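Local coordinates for protein putative NADPH:quinone oxidoreductase (Ralstonia eutropha, PDB 3IUP) that binds NADPH and probably uses it as the electron donor to reduce quinones, at residues A5-S10 and D23-P28; P46-L51 and V94-A99; F53-M58 and R82-R87; P70-R75 and L352-I357. All blocks are in the same frame, centred on the assembly; numbering follows the deposited sequence.

Interaction 1 (A5-S10 and D23-P28). With EDO (1,2-ethanediol), chain F.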
loop_
_atom_site.group_PDB
_atom_site.type_symbol
_atom_site.label_atom_id
_atom_site.label_comp_id
_atom_site.label_asym_id
_atom_site.label_seq_id
_atom_site.Cartn_x
_atom_site.Cartn_y
_atom_site.Cartn_z
ATOM N N ALA A 5 -22.972 -35.069 -18.645
ATOM C CA ALA A 5 -22.666 -34.043 -19.603
ATOM C C ALA A 5 -21.268 -33.547 -19.284
ATOM O O ALA A 5 -20.651 -33.990 -18.322
ATOM C CB ALA A 5 -23.664 -32.920 -19.540
ATOM N N LEU A 6 -20.756 -32.632 -20.086
ATOM C CA LEU A 6 -19.350 -32.313 -20.013
ATOM C C LEU A 6 -19.088 -31.081 -19.149
ATOM O O LEU A 6 -19.905 -30.152 -19.087
ATOM C CB LEU A 6 -18.803 -32.064 -21.430
ATOM C CG LEU A 6 -18.914 -33.257 -22.381
ATOM C CD1 LEU A 6 -18.366 -32.828 -23.729
ATOM C CD2 LEU A 6 -18.134 -34.423 -21.795
ATOM N N GLN A 7 -17.923 -31.082 -18.510
ATOM C CA GLN A 7 -17.420 -29.915 -17.786
ATOM C C GLN A 7 -15.926 -29.842 -17.952
ATOM O O GLN A 7 -15.256 -30.855 -17.897
ATOM C CB GLN A 7 -17.718 -29.996 -16.301
ATOM C CG GLN A 7 -19.152 -30.255 -15.991
ATOM C CD GLN A 7 -19.500 -29.869 -14.592
ATOM O OE1 GLN A 7 -18.619 -29.710 -13.748
ATOM N NE2 GLN A 7 -20.796 -29.727 -14.326
ATOM N N LEU A 8 -15.400 -28.650 -18.175
ATOM C CA LEU A 8 -13.960 -28.538 -18.320
ATOM C C LEU A 8 -13.285 -28.753 -16.964
ATOM O O LEU A 8 -13.821 -28.332 -15.906
ATOM C CB LEU A 8 -13.643 -27.145 -18.845
ATOM C CG LEU A 8 -12.217 -26.772 -19.156
ATOM C CD1 LEU A 8 -12.359 -25.736 -20.338
ATOM C CD2 LEU A 8 -11.496 -26.191 -17.925
ATOM N N ARG A 9 -12.120 -29.376 -16.970
ATOM C CA ARG A 9 -11.321 -29.525 -15.766
ATOM C C ARG A 9 -9.872 -29.104 -16.017
ATOM O O ARG A 9 -9.295 -29.390 -17.097
ATOM C CB ARG A 9 -11.355 -30.965 -15.264
ATOM C CG ARG A 9 -12.747 -31.398 -14.748
ATOM C CD ARG A 9 -13.041 -30.770 -13.405
ATOM N NE ARG A 9 -14.302 -31.214 -12.813
ATOM C CZ ARG A 9 -15.476 -30.622 -13.060
ATOM N NH1 ARG A 9 -15.552 -29.604 -13.929
ATOM N NH2 ARG A 9 -16.572 -31.063 -12.472
ATOM N N SER A 10 -9.305 -28.450 -15.026
ATOM C CA SER A 10 -7.905 -28.038 -15.045
ATOM C C SER A 10 -7.177 -28.736 -13.884
ATOM O O SER A 10 -7.462 -28.494 -12.733
ATOM C CB SER A 10 -7.791 -26.534 -14.881
ATOM O OG SER A 10 -6.423 -26.134 -14.810
ATOM N N ASP A 23 -14.320 -33.320 -18.819
ATOM C CA ASP A 23 -14.705 -34.483 -18.047
ATOM C C ASP A 23 -16.192 -34.746 -18.276
ATOM O O ASP A 23 -17.005 -33.824 -18.484
ATOM C CB ASP A 23 -14.462 -34.266 -16.538
ATOM C CG ASP A 23 -13.028 -34.606 -16.081
ATOM O OD1 ASP A 23 -12.078 -34.502 -16.887
ATOM O OD2 ASP A 23 -12.869 -34.986 -14.858
ATOM N N SER A 24 -16.546 -36.012 -18.199
ATOM C CA SER A 24 -17.935 -36.418 -18.197
ATOM C C SER A 24 -18.344 -36.454 -16.743
ATOM O O SER A 24 -17.702 -37.180 -15.957
ATOM C CB SER A 24 -18.089 -37.807 -18.813
ATOM O OG SER A 24 -19.400 -38.282 -18.550
ATOM N N ILE A 25 -19.367 -35.671 -16.409
ATOM C CA ILE A 25 -19.835 -35.398 -15.025
ATOM C C ILE A 25 -21.319 -35.754 -14.917
ATOM O O ILE A 25 -22.110 -35.331 -15.758
ATOM C CB ILE A 25 -19.621 -33.861 -14.702
ATOM C CG1 ILE A 25 -18.147 -33.477 -14.808
ATOM C CG2 ILE A 25 -20.088 -33.461 -13.309
ATOM C CD1 ILE A 25 -17.265 -34.277 -13.918
ATOM N N ASP A 26 -21.715 -36.571 -13.932
ATOM C CA ASP A 26 -23.128 -36.907 -13.806
ATOM C C ASP A 26 -23.852 -35.613 -13.512
ATOM O O ASP A 26 -23.365 -34.800 -12.759
ATOM C CB ASP A 26 -23.418 -37.909 -12.685
ATOM C CG ASP A 26 -22.754 -39.274 -12.908
ATOM O OD1 ASP A 26 -22.359 -39.606 -14.066
ATOM O OD2 ASP A 26 -22.627 -40.019 -11.898
ATOM N N THR A 27 -24.994 -35.412 -14.127
ATOM C CA THR A 27 -25.737 -34.197 -13.909
ATOM C C THR A 27 -26.668 -34.364 -12.681
ATOM O O THR A 27 -27.470 -35.268 -12.663
ATOM C CB THR A 27 -26.565 -33.893 -15.113
ATOM O OG1 THR A 27 -25.721 -33.927 -16.299
ATOM C CG2 THR A 27 -27.227 -32.537 -14.925
ATOM N N PRO A 28 -26.539 -33.504 -11.649
ATOM C CA PRO A 28 -27.421 -33.683 -10.497
ATOM C C PRO A 28 -28.867 -33.322 -10.793
ATOM O O PRO A 28 -29.165 -32.588 -11.743
ATOM C CB PRO A 28 -26.840 -32.709 -9.459
ATOM C CG PRO A 28 -25.494 -32.400 -9.908
ATOM C CD PRO A 28 -25.545 -32.452 -11.394
HETATM C C1 EDO F . -20.155 -40.805 -16.844
HETATM O O1 EDO F . -20.212 -39.604 -16.051
HETATM C C2 EDO F . -19.922 -42.015 -15.957
HETATM O O2 EDO F . -20.904 -42.082 -14.918
#
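R9 and D23 carry opposite charges and press against each other, yet no salt bridge forms: R9 NE is 4.5 Å from D23 OD2, well out of the guanidinium plane. Their contact is R9 CG on the carboxylate carbon D23 CG, 3.5 Å, while D23 OD1 bonds to S21. The R9 chain bends at CG (chi2 -74°), and its head returns over the strand. R9 NH1 and R9 NH2 both bond to Q7 OE1, R9 NH2 at 2.8 Å, with the oxygen in the guanidinium plane, and NH1 also reaches L8 O. This is one of two conformers modelled for each of Q7 and R9. I25 packs against this pair: the I25 and Q7 side chains cross at about a right angle, with I25 CG1 3.6 Å from Q7 CG, and I25 CD1 nears R9 NH2 obliquely. The frame is an antiparallel ladder, in which A5 with I25 and Q7 with D23 are hydrogen-bonded pairs and L6 with S24 is non-hydrogen-bonded; Q7 O accepts from D23 N at 2.8 Å. The ladder forms the hairpin of strands 4-12 and 17-26, flanked in its sheet by strands 90-93 and 70-75, while A5 and T27 pack on Y130 of strand 130-134.

Interaction 2 (P46-L51 and V94-A99)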
loop_
_atom_site.group_PDB
_atom_site.type_symbol
_atom_site.label_atom_id
_atom_site.label_comp_id
_atom_site.label_asym_id
_atom_site.label_seq_id
_atom_site.Cartn_x
_atom_site.Cartn_y
_atom_site.Cartn_z
ATOM N N PRO A 46 -9.834 -12.712 -17.354
ATOM C CA PRO A 46 -8.470 -12.923 -16.831
ATOM C C PRO A 46 -8.417 -13.727 -15.540
ATOM O O PRO A 46 -7.570 -14.592 -15.428
ATOM C CB PRO A 46 -7.961 -11.486 -16.639
ATOM C CG PRO A 46 -8.633 -10.736 -17.773
ATOM C CD PRO A 46 -10.070 -11.289 -17.673
ATOM N N SER A 47 -9.369 -13.529 -14.627
ATOM C CA SER A 47 -9.457 -14.356 -13.414
ATOM C C SER A 47 -9.627 -15.823 -13.760
ATOM O O SER A 47 -9.023 -16.679 -13.148
ATOM C CB SER A 47 -10.614 -13.913 -12.530
ATOM O OG SER A 47 -11.730 -13.541 -13.357
ATOM N N ASP A 48 -10.409 -16.106 -14.807
ATOM C CA ASP A 48 -10.625 -17.499 -15.232
ATOM C C ASP A 48 -9.381 -18.107 -15.843
ATOM O O ASP A 48 -9.070 -19.250 -15.602
ATOM C CB ASP A 48 -11.776 -17.587 -16.236
ATOM C CG ASP A 48 -13.099 -17.014 -15.669
ATOM O OD1 ASP A 48 -13.502 -17.502 -14.551
ATOM O OD2 ASP A 48 -13.682 -16.086 -16.318
ATOM N N LEU A 49 -8.655 -17.310 -16.640
ATOM C CA LEU A 49 -7.482 -17.795 -17.335
ATOM C C LEU A 49 -6.422 -18.175 -16.291
ATOM O O LEU A 49 -5.654 -19.117 -16.495
ATOM C CB LEU A 49 -6.966 -16.690 -18.275
ATOM C CG LEU A 49 -7.934 -16.273 -19.363
ATOM C CD1 LEU A 49 -7.307 -15.116 -20.185
ATOM C CD2 LEU A 49 -8.308 -17.372 -20.245
ATOM N N GLY A 50 -6.397 -17.447 -15.187
ATOM C CA GLY A 50 -5.455 -17.719 -14.088
ATOM C C GLY A 50 -5.669 -19.121 -13.546
ATOM O O GLY A 50 -4.738 -19.910 -13.365
ATOM N N LEU A 51 -6.921 -19.470 -13.363
ATOM C CA LEU A 51 -7.247 -20.814 -12.850
ATOM C C LEU A 51 -7.085 -21.871 -13.921
ATOM O O LEU A 51 -6.545 -22.963 -13.685
ATOM C CB LEU A 51 -8.666 -20.809 -12.286
ATOM C CG LEU A 51 -9.097 -22.116 -11.645
ATOM C CD1 LEU A 51 -8.169 -22.489 -10.448
ATOM C CD2 LEU A 51 -10.586 -21.988 -11.232
ATOM N N VAL A 94 -13.696 -24.769 -13.735
ATOM C CA VAL A 94 -13.259 -23.422 -14.086
ATOM C C VAL A 94 -14.462 -22.616 -14.538
ATOM O O VAL A 94 -15.442 -23.175 -15.041
ATOM C CB VAL A 94 -12.164 -23.477 -15.188
ATOM C CG1 VAL A 94 -11.674 -22.056 -15.541
ATOM C CG2 VAL A 94 -10.998 -24.319 -14.733
ATOM N N GLY A 95 -14.385 -21.298 -14.363
ATOM C CA GLY A 95 -15.359 -20.374 -14.884
ATOM C C GLY A 95 -16.181 -19.781 -13.770
ATOM O O GLY A 95 -17.036 -20.452 -13.198
ATOM N N ASN A 96 -15.926 -18.508 -13.455
ATOM C CA ASN A 96 -16.608 -17.849 -12.339
ATOM C C ASN A 96 -18.079 -17.644 -12.585
ATOM O O ASN A 96 -18.881 -17.899 -11.697
ATOM C CB ASN A 96 -16.007 -16.467 -12.031
ATOM C CG ASN A 96 -14.743 -16.557 -11.233
ATOM O OD1 ASN A 96 -14.733 -17.153 -10.154
ATOM N ND2 ASN A 96 -13.670 -15.918 -11.712
ATOM N N GLU A 97 -18.429 -17.139 -13.764
ATOM C CA GLU A 97 -19.757 -16.611 -14.010
ATOM C C GLU A 97 -20.277 -17.075 -15.355
ATOM O O GLU A 97 -19.499 -17.416 -16.255
ATOM C CB GLU A 97 -19.765 -15.050 -13.983
ATOM C CG GLU A 97 -19.019 -14.387 -15.105
ATOM C CD GLU A 97 -19.019 -12.853 -15.064
ATOM O OE1 GLU A 97 -19.942 -12.264 -14.441
ATOM O OE2 GLU A 97 -18.143 -12.263 -15.759
ATOM N N GLY A 98 -21.588 -17.086 -15.478
ATOM C CA GLY A 98 -22.217 -17.377 -16.763
ATOM C C GLY A 98 -23.712 -17.249 -16.716
ATOM O O GLY A 98 -24.297 -16.844 -15.698
ATOM N N ALA A 99 -24.339 -17.632 -17.803
ATOM C CA ALA A 99 -25.772 -17.437 -17.934
ATOM C C ALA A 99 -26.350 -18.549 -18.744
ATOM O O ALA A 99 -25.646 -19.176 -19.559
ATOM C CB ALA A 99 -26.067 -16.068 -18.603
HETATM O O HOH W 1 -14.200 -14.391 -14.000
HETATM O O HOH W 2 -16.412 -16.740 -16.060
HETATM O O HOH W 3 -12.500 -19.509 -12.910
#
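The CB, CG and ND2 of N96 all lie near D48 OD1. N96 CB is 3.7 Å from D48 OD1, and CG keeps the same separation. With CG beside its own backbone N (chi1 -79°), the torsion brings the amide beside D48 OD1, its plane 47° from that of the carboxylate. At the tip, N96 ND2 comes to 3.3 Å from D48 OD1, but the angle is too poor for a hydrogen bond; ND2 gives a proton instead to water 1, which also bonds to S47 OG and D48 OD2. The direct bond comes from the backbone: N96 N donates to D48 OD1 at 2.8 Å, on the syn side and 31° out of the carboxylate plane. D48 thus joins the first turns of helix 46-53 to the loop that leads into strand 98-105, both within the GroES-like domain of the alcohol dehydrogenase family; P46, at the start of the helix, touches the bound NADPH. Water 3 links D48 OD1 to G95 N, 3.0 Å from the water, and water 2 probably links D48 OD2 to E97 N. N45 N donates to OD2 as well, so the buried carboxylate is held through both oxygens. One turn along, L51 CD2 rests 4.2 Å from V94 CG2, and V94 CG1 is 3.8 Å from D48 O. S47 O, from the same turn as D48, accepts from R274 NH2 of the second subunit.

Interaction 3 (F53-M58 and R82-R87)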
loop_
_atom_site.group_PDB
_atom_site.type_symbol
_atom_site.label_atom_id
_atom_site.label_comp_id
_atom_site.label_asym_id
_atom_site.label_seq_id
_atom_site.Cartn_x
_atom_site.Cartn_y
_atom_site.Cartn_z
ATOM N N PHE A 53 -5.069 -22.093 -16.549
ATOM C CA PHE A 53 -3.702 -22.446 -16.926
ATOM C C PHE A 53 -2.765 -22.487 -15.746
ATOM O O PHE A 53 -1.646 -22.955 -15.872
ATOM C CB PHE A 53 -3.169 -21.444 -17.966
ATOM C CG PHE A 53 -4.016 -21.358 -19.192
ATOM C CD1 PHE A 53 -4.333 -22.488 -19.893
ATOM C CD2 PHE A 53 -4.455 -20.107 -19.680
ATOM C CE1 PHE A 53 -5.119 -22.427 -21.029
ATOM C CE2 PHE A 53 -5.237 -20.041 -20.827
ATOM C CZ PHE A 53 -5.555 -21.189 -21.496
ATOM N N GLY A 54 -3.189 -21.940 -14.625
ATOM C CA GLY A 54 -2.322 -21.871 -13.453
ATOM C C GLY A 54 -1.016 -21.153 -13.778
ATOM O O GLY A 54 -0.971 -20.243 -14.616
ATOM N N ALA A 55 0.058 -21.592 -13.132
ATOM C CA ALA A 55 1.405 -21.075 -13.408
ATOM C C ALA A 55 2.062 -21.824 -14.539
ATOM O O ALA A 55 3.292 -21.774 -14.663
ATOM C CB ALA A 55 2.268 -21.164 -12.125
ATOM N N ALA A 56 1.303 -22.527 -15.389
ATOM C CA ALA A 56 1.909 -23.262 -16.483
ATOM C C ALA A 56 2.573 -22.278 -17.450
ATOM O O ALA A 56 2.107 -21.146 -17.648
ATOM C CB ALA A 56 0.941 -24.099 -17.236
ATOM N N ASP A 57 3.678 -22.731 -18.025
ATOM C CA ASP A 57 4.371 -21.976 -19.057
ATOM C C ASP A 57 3.687 -22.458 -20.351
ATOM O O ASP A 57 3.949 -23.524 -20.810
ATOM C CB ASP A 57 5.863 -22.353 -18.991
ATOM C CG ASP A 57 6.682 -21.681 -20.057
ATOM O OD1 ASP A 57 6.042 -20.996 -20.909
ATOM O OD2 ASP A 57 7.943 -21.862 -20.012
HETATM N N MSE A 58 2.776 -21.664 -20.902
HETATM C CA MSE A 58 1.897 -22.161 -21.996
HETATM C C MSE A 58 2.659 -22.247 -23.314
HETATM O O MSE A 58 2.224 -22.927 -24.285
HETATM C CB MSE A 58 0.623 -21.282 -22.142
HETATM C CG MSE A 58 -0.525 -21.559 -21.112
HETATM SE SE MSE A 58 -0.880 -23.424 -20.737
HETATM C CE MSE A 58 -1.786 -24.264 -22.130
ATOM N N ARG A 82 5.539 -23.894 -5.744
ATOM C CA ARG A 82 5.140 -23.447 -4.405
ATOM C C ARG A 82 3.835 -22.680 -4.493
ATOM O O ARG A 82 2.933 -22.880 -3.666
ATOM C CB ARG A 82 6.238 -22.586 -3.703
ATOM N N SER A 83 3.720 -21.819 -5.508
ATOM C CA SER A 83 2.512 -21.058 -5.737
ATOM C C SER A 83 1.351 -21.971 -6.107
ATOM O O SER A 83 0.210 -21.589 -5.904
ATOM C CB SER A 83 2.689 -20.012 -6.853
ATOM O OG SER A 83 2.826 -20.596 -8.143
HETATM N N MSE A 84 1.639 -23.147 -6.641
HETATM C CA MSE A 84 0.541 -24.070 -7.037
HETATM C C MSE A 84 0.178 -25.058 -5.929
HETATM O O MSE A 84 -0.761 -25.847 -6.085
HETATM C CB MSE A 84 0.943 -24.838 -8.278
HETATM C CG MSE A 84 1.127 -23.974 -9.529
HETATM SE SE MSE A 84 -0.537 -23.291 -10.230
HETATM C CE MSE A 84 -0.632 -21.613 -9.399
ATOM N N ALA A 85 0.909 -24.996 -4.814
ATOM C CA ALA A 85 0.820 -26.005 -3.760
ATOM C C ALA A 85 -0.627 -26.344 -3.356
ATOM O O ALA A 85 -0.971 -27.507 -3.237
ATOM C CB ALA A 85 1.604 -25.549 -2.529
ATOM N N GLY A 86 -1.455 -25.325 -3.154
ATOM C CA GLY A 86 -2.838 -25.501 -2.697
ATOM C C GLY A 86 -3.754 -26.312 -3.634
ATOM O O GLY A 86 -4.798 -26.831 -3.188
ATOM N N ARG A 87 -3.378 -26.441 -4.909
ATOM C CA ARG A 87 -4.235 -27.113 -5.887
ATOM C C ARG A 87 -3.606 -28.359 -6.497
ATOM O O ARG A 87 -4.149 -28.932 -7.439
ATOM C CB ARG A 87 -4.676 -26.152 -7.001
ATOM C CG ARG A 87 -3.557 -25.588 -7.853
ATOM C CD ARG A 87 -4.117 -24.766 -8.976
ATOM N NE ARG A 87 -4.776 -25.599 -9.971
ATOM C CZ ARG A 87 -5.183 -25.175 -11.154
ATOM N NH1 ARG A 87 -5.008 -23.900 -11.502
ATOM N NH2 ARG A 87 -5.792 -26.000 -11.983
#
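R87 NH1, which touches G54 across this contact, donates to L51 O, an oxygen that S10 OG also reaches through a weak bond. R87 NH2 in turn bonds to S10 OG, so the guanidinium is held by L51 on helix 46-53 and S10 on strand 4-12, and Y272 of the second subunit packs on R87. The partner of R87 here is a type II' beta turn from F53 to A56, closed by A56 N donating to F53 O at 3.0 Å, at the point where the chain leaves helix 46-53 within the GroES-like domain. G54 holds the second position of that turn with a positive phi of 56°, a conformation that favours glycine. Facing it is the 3-10 turn that follows helix 78-84, in which R87 N bonds to M84 O at 2.9 Å. The two turns meet mainly by packing of M84 and A55 over a small area, 150 Å² in all. Selenomethionine M84 does most of the touching: its chain bends at chi2 (-71°) and again at chi3 (94°), bringing the selenium to the N-H edge of the G54-A55 peptide, where the A55 N-H points at M84 SE, 3.4 Å from A55 N. The same M84 SE is 3.9 Å from G54 CA, and M84 also packs on I12 and V76. R87 touches the same glycine, R87 NH1 lying 3.9 Å from G54 CA, which sits obliquely to the guanidinium. S83 OG bonds to A80 O, while the methyl A55 CB faces M84 CG at 4.0 Å.

Interaction 4 (P70-R75 and L352-I357)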
loop_
_atom_site.group_PDB
_atom_site.type_symbol
_atom_site.label_atom_id
_atom_site.label_comp_id
_atom_site.label_asym_id
_atom_site.label_seq_id
_atom_site.Cartn_x
_atom_site.Cartn_y
_atom_site.Cartn_z
ATOM N N PRO A 70 -10.753 -32.985 -26.438
ATOM C CA PRO A 70 -9.376 -32.591 -26.463
ATOM C C PRO A 70 -8.728 -32.567 -25.090
ATOM O O PRO A 70 -9.420 -32.392 -24.062
ATOM C CB PRO A 70 -9.422 -31.169 -27.052
ATOM C CG PRO A 70 -10.767 -30.660 -26.624
ATOM C CD PRO A 70 -11.673 -31.836 -26.618
ATOM N N ILE A 71 -7.410 -32.778 -25.100
ATOM C CA ILE A 71 -6.514 -32.617 -23.952
ATOM C C ILE A 71 -5.379 -31.640 -24.255
ATOM O O ILE A 71 -4.796 -31.652 -25.351
ATOM C CB ILE A 71 -5.925 -33.970 -23.547
ATOM C CG1 ILE A 71 -7.038 -34.951 -23.212
ATOM C CG2 ILE A 71 -4.971 -33.805 -22.360
ATOM C CD1 ILE A 71 -6.634 -36.379 -23.376
ATOM N N VAL A 72 -5.080 -30.754 -23.327
ATOM C CA VAL A 72 -3.880 -29.945 -23.407
ATOM C C VAL A 72 -3.026 -30.253 -22.164
ATOM O O VAL A 72 -3.538 -30.258 -21.035
ATOM C CB VAL A 72 -4.174 -28.433 -23.500
ATOM C CG1 VAL A 72 -2.861 -27.600 -23.541
ATOM C CG2 VAL A 72 -5.089 -28.142 -24.699
ATOM N N THR A 73 -1.731 -30.522 -22.395
ATOM C CA THR A 73 -0.741 -30.620 -21.315
ATOM C C THR A 73 0.390 -29.608 -21.469
ATOM O O THR A 73 0.702 -29.189 -22.568
ATOM C CB THR A 73 -0.230 -32.064 -21.168
ATOM O OG1 THR A 73 0.343 -32.511 -22.395
ATOM C CG2 THR A 73 -1.377 -32.997 -20.885
ATOM N N ALA A 74 0.937 -29.142 -20.356
ATOM C CA ALA A 74 1.989 -28.109 -20.366
ATOM C C ALA A 74 2.775 -28.288 -19.068
ATOM O O ALA A 74 2.304 -29.006 -18.152
ATOM C CB ALA A 74 1.376 -26.707 -20.451
ATOM N N ARG A 75 3.930 -27.625 -18.947
ATOM C CA ARG A 75 4.762 -27.757 -17.769
ATOM C C ARG A 75 4.679 -26.522 -16.907
ATOM O O ARG A 75 4.614 -25.385 -17.415
ATOM C CB ARG A 75 6.230 -27.976 -18.204
ATOM C CG ARG A 75 6.404 -29.066 -19.217
ATOM C CD ARG A 75 6.027 -30.396 -18.615
ATOM N NE ARG A 75 6.692 -30.581 -17.319
ATOM C CZ ARG A 75 6.535 -31.660 -16.564
ATOM N NH1 ARG A 75 5.760 -32.655 -16.970
ATOM N NH2 ARG A 75 7.150 -31.730 -15.402
ATOM N N LEU A 352 -10.023 -25.585 -25.616
ATOM C CA LEU A 352 -8.780 -26.346 -25.521
ATOM C C LEU A 352 -8.059 -26.454 -26.856
ATOM O O LEU A 352 -7.117 -27.219 -26.972
ATOM C CB LEU A 352 -9.031 -27.717 -24.881
ATOM C CG LEU A 352 -9.605 -27.623 -23.455
ATOM C CD1 LEU A 352 -9.689 -29.050 -22.826
ATOM C CD2 LEU A 352 -8.863 -26.672 -22.528
ATOM N N ASP A 353 -8.461 -25.688 -27.853
ATOM C CA ASP A 353 -7.713 -25.601 -29.116
ATOM C C ASP A 353 -6.564 -24.629 -28.934
ATOM O O ASP A 353 -6.779 -23.481 -28.573
ATOM C CB ASP A 353 -8.659 -25.107 -30.188
ATOM C CG ASP A 353 -8.024 -25.041 -31.575
ATOM O OD1 ASP A 353 -6.868 -24.588 -31.711
ATOM O OD2 ASP A 353 -8.728 -25.456 -32.518
ATOM N N LEU A 354 -5.330 -25.058 -29.211
ATOM C CA LEU A 354 -4.163 -24.201 -28.947
ATOM C C LEU A 354 -4.193 -22.922 -29.799
ATOM O O LEU A 354 -3.695 -21.869 -29.388
ATOM C CB LEU A 354 -2.873 -24.987 -29.158
ATOM C CG LEU A 354 -2.638 -26.145 -28.184
ATOM C CD1 LEU A 354 -1.456 -27.037 -28.629
ATOM C CD2 LEU A 354 -2.445 -25.569 -26.784
ATOM N N ASP A 355 -4.833 -23.014 -30.959
ATOM C CA ASP A 355 -5.032 -21.853 -31.855
ATOM C C ASP A 355 -5.941 -20.816 -31.223
ATOM O O ASP A 355 -5.685 -19.609 -31.345
ATOM C CB ASP A 355 -5.626 -22.289 -33.216
ATOM C CG ASP A 355 -4.664 -23.156 -34.065
ATOM O OD1 ASP A 355 -3.416 -23.067 -33.937
ATOM O OD2 ASP A 355 -5.184 -23.949 -34.889
HETATM N N MSE A 356 -6.971 -21.277 -30.495
HETATM C CA MSE A 356 -7.883 -20.372 -29.830
HETATM C C MSE A 356 -7.197 -19.798 -28.604
HETATM O O MSE A 356 -7.295 -18.600 -28.337
HETATM C CB MSE A 356 -9.201 -21.084 -29.445
HETATM C CG MSE A 356 -9.926 -21.785 -30.587
HETATM SE SE MSE A 356 -10.866 -20.420 -31.510
HETATM C CE MSE A 356 -12.098 -21.558 -32.522
ATOM N N ILE A 357 -6.496 -20.658 -27.857
ATOM C CA ILE A 357 -5.733 -20.251 -26.670
ATOM C C ILE A 357 -4.776 -19.096 -26.997
ATOM O O ILE A 357 -4.707 -18.079 -26.279
ATOM C CB ILE A 357 -4.967 -21.470 -26.059
ATOM C CG1 ILE A 357 -5.993 -22.483 -25.465
ATOM C CG2 ILE A 357 -3.988 -21.008 -24.977
ATOM C CD1 ILE A 357 -5.399 -23.707 -24.846
#
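The L352 carbonyl is the planar group that comes nearest across the gap: V72 CG2 lies only 3.2 Å from L352 O and about 23° out of the carbonyl plane, a tight contact between a methyl and a peptide oxygen. P70 meets L352 through ring atoms CG and CB: P70 CG lies 3.8 Å from L352 CB, with CB of the ring close behind, and the two side chains cross at about a right angle. Further out, L352 CD1 stands 3.6 Å from P70 O. V72 is the centre of the packing. Its CG1 is anti to the backbone N (chi1 178°), which sends the two methyls to different partners: V72 CG1 meets L354 CD2 at 3.8 Å, whereas V72 CG2 meets L352 CB at 4.0 Å and, more loosely, I357 CD1. Here strand 70-75, a member of the antiparallel sheet in the N-terminal part of the chain, packs against the start of helix 354-360, more than 270 residues later. D353 is the N-cap of that helix: D355 N donates to D353 OD1, nearly along the C-O axis and 2.7 Å away. This cap and the bond from I357 N to D353 O, 2.9 Å, begin the turn that carries L354 and I357. On the sheet side, V72 also packs on M58 and A61, and L352 on L20.

Overall arrangement
Along the chain, interaction 1 closes first; interaction 3 lies between the two segments of interaction 2, and interaction 4 crosses both by bringing 352-357 back to 70-75. Centres are about 16 to 22 Å apart, with interactions 1 and 3 the most distant pair. Interactions 1 and 4 share one antiparallel sheet, since strands 17-26 and 70-75 are neighbours, and L8 touches L352. R87 joins three sites, reaching S10 of interaction 1 and L51 of interaction 2. D57 bonds to R75, linking interactions 3 and 4. Interactions 2 and 3 also touch the second subunit, so the packing of this domain continues into the dimer, with the NADPH site beside interaction 2.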